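Local coordinates for F-BAR domain only protein 1 (PDB 5JP2) that probably acts early in clathrin-mediated endocytosis, with a C-terminal mu homology domain that binds a peptide of Eps15, at residues T158-D163 with V181-D186. Residues are numbered along the deposited sequence; the frame is centred on the assembly and turned at random.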
loop_
_atom_site.group_PDB
_atom_site.type_symbol
_atom_site.label_atom_id
_atom_site.label_comp_id
_atom_site.label_asym_id
_atom_site.label_seq_id
_atom_site.Cartn_x
_atom_site.Cartn_y
_atom_site.Cartn_z
ATOM N N THR B 158 25.156 -3.974 24.887
ATOM C CA THR B 158 23.956 -3.281 24.450
ATOM C C THR B 158 22.813 -4.275 24.358
ATOM O O THR B 158 22.979 -5.357 23.794
ATOM C CB THR B 158 24.174 -2.635 23.090
ATOM O OG1 THR B 158 25.327 -1.791 23.145
ATOM C CG2 THR B 158 22.966 -1.831 22.692
ATOM N N ARG B 159 21.660 -3.931 24.905
ATOM C CA ARG B 159 20.504 -4.793 24.738
ATOM C C ARG B 159 19.409 -4.016 24.024
ATOM O O ARG B 159 19.186 -2.837 24.303
ATOM C CB ARG B 159 20.019 -5.338 26.074
ATOM C CG ARG B 159 18.960 -6.408 25.944
ATOM C CD ARG B 159 18.392 -6.810 27.285
ATOM N NE ARG B 159 17.273 -7.728 27.121
ATOM C CZ ARG B 159 16.001 -7.356 27.147
ATOM N NH1 ARG B 159 15.696 -6.080 27.335
ATOM N NH2 ARG B 159 15.041 -8.256 26.988
ATOM N N VAL B 160 18.735 -4.677 23.093
ATOM C CA VAL B 160 17.669 -4.066 22.313
ATOM C C VAL B 160 16.469 -4.992 22.352
ATOM O O VAL B 160 16.614 -6.204 22.179
ATOM C CB VAL B 160 18.127 -3.821 20.863
ATOM C CG1 VAL B 160 16.980 -3.365 20.001
ATOM C CG2 VAL B 160 19.248 -2.805 20.838
ATOM N N SER B 161 15.288 -4.428 22.571
ATOM C CA SER B 161 14.064 -5.208 22.592
ATOM C C SER B 161 12.967 -4.478 21.827
ATOM O O SER B 161 12.933 -3.251 21.790
ATOM C CB SER B 161 13.635 -5.487 24.021
ATOM O OG SER B 161 13.029 -4.341 24.567
ATOM N N LEU B 162 12.065 -5.246 21.224
ATOM C CA LEU B 162 10.952 -4.686 20.469
ATOM C C LEU B 162 9.647 -5.393 20.796
ATOM O O LEU B 162 9.552 -6.613 20.669
ATOM C CB LEU B 162 11.204 -4.776 18.966
ATOM C CG LEU B 162 10.075 -4.249 18.071
ATOM C CD1 LEU B 162 10.001 -2.745 18.092
ATOM C CD2 LEU B 162 10.253 -4.734 16.658
ATOM N N ASP B 163 8.645 -4.631 21.201
ATOM C CA ASP B 163 7.285 -5.134 21.311
ATOM C C ASP B 163 6.490 -4.686 20.088
ATOM O O ASP B 163 6.610 -3.549 19.642
ATOM C CB ASP B 163 6.607 -4.653 22.593
ATOM C CG ASP B 163 7.325 -5.119 23.852
ATOM O OD1 ASP B 163 8.061 -6.116 23.790
ATOM O OD2 ASP B 163 7.149 -4.497 24.916
ATOM N N VAL B 181 11.686 -8.220 10.579
ATOM C CA VAL B 181 12.191 -7.193 11.474
ATOM C C VAL B 181 13.692 -7.143 11.297
ATOM O O VAL B 181 14.365 -8.170 11.392
ATOM C CB VAL B 181 11.830 -7.458 12.943
ATOM C CG1 VAL B 181 12.418 -6.360 13.848
ATOM C CG2 VAL B 181 10.346 -7.524 13.093
ATOM N N LEU B 182 14.210 -5.949 11.051
ATOM C CA LEU B 182 15.606 -5.740 10.709
ATOM C C LEU B 182 16.246 -4.826 11.736
ATOM O O LEU B 182 15.762 -3.717 11.975
ATOM C CB LEU B 182 15.731 -5.139 9.314
ATOM C CG LEU B 182 15.042 -5.949 8.220
ATOM C CD1 LEU B 182 14.777 -5.107 7.008
ATOM C CD2 LEU B 182 15.912 -7.101 7.861
ATOM N N LEU B 183 17.312 -5.301 12.353
ATOM C CA LEU B 183 18.127 -4.498 13.260
ATOM C C LEU B 183 19.536 -4.432 12.689
ATOM O O LEU B 183 20.229 -5.462 12.647
ATOM C CB LEU B 183 18.133 -5.098 14.662
ATOM C CG LEU B 183 19.090 -4.498 15.679
ATOM C CD1 LEU B 183 18.768 -3.045 15.960
ATOM C CD2 LEU B 183 19.016 -5.298 16.933
ATOM N N PRO B 184 20.013 -3.275 12.224
ATOM C CA PRO B 184 21.375 -3.235 11.689
ATOM C C PRO B 184 22.390 -3.375 12.807
ATOM O O PRO B 184 22.222 -2.821 13.891
ATOM C CB PRO B 184 21.445 -1.863 11.013
ATOM C CG PRO B 184 20.478 -1.062 11.721
ATOM C CD PRO B 184 19.371 -1.957 12.167
ATOM N N LEU B 185 23.421 -4.173 12.548
ATOM C CA LEU B 185 24.478 -4.434 13.511
ATOM C C LEU B 185 25.788 -4.627 12.771
ATOM O O LEU B 185 25.861 -5.432 11.840
ATOM C CB LEU B 185 24.145 -5.676 14.330
ATOM C CG LEU B 185 25.140 -6.038 15.414
ATOM C CD1 LEU B 185 25.203 -4.910 16.407
ATOM C CD2 LEU B 185 24.700 -7.299 16.078
ATOM N N ASP B 186 26.841 -3.979 13.249
ATOM C CA ASP B 186 28.110 -4.036 12.547
ATOM C C ASP B 186 28.778 -5.399 12.725
ATOM O O ASP B 186 28.448 -6.170 13.627
ATOM C CB ASP B 186 29.018 -2.917 13.056
ATOM C CG ASP B 186 30.258 -2.736 12.216
ATOM O OD1 ASP B 186 30.167 -2.862 10.979
ATOM O OD2 ASP B 186 31.327 -2.465 12.796
#
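V160 and L183 meet tip to tip between two facing beta sheets, and L162 and V181 meet in the same way two residues along. The methyl CG1 of V160 lies 4.2 Å from CD2 of L183. The second pair is closer, with CD2 of L162 at 3.9 Å from CG1 of V181. Each pair thus joins one valine to one leucine, and the order is reversed between them. The strands run in opposite directions, so the residue numbers rise on one as they fall on the other. Their CA atoms stay far apart, 9.1 Å for V160 and L183. That is too wide for backbone pairing, and no hydrogen bond crosses. In L162 the branch carbon CG stands anti to the backbone N (chi1 178°), and chi2 of 73° leaves CD2 as the methyl that meets V181. L183 takes the same shape, with CG anti to the backbone N, and also touches with CD2. In both valines CG1 makes the contact. All four side chains are buried and purely apolar. L243 of strand 242-250 touches V160, V181 and L183, and W209 packs on V181 and L183. W230 lies against V160 from the neighbouring strand 223-231. Backbone bonds of strand 157-166 go to its own sheet, for example from V160 to A228. This is face-to-face packing of two sheets, part of the hydrophobic core of a beta sandwich, within the mu homology domain.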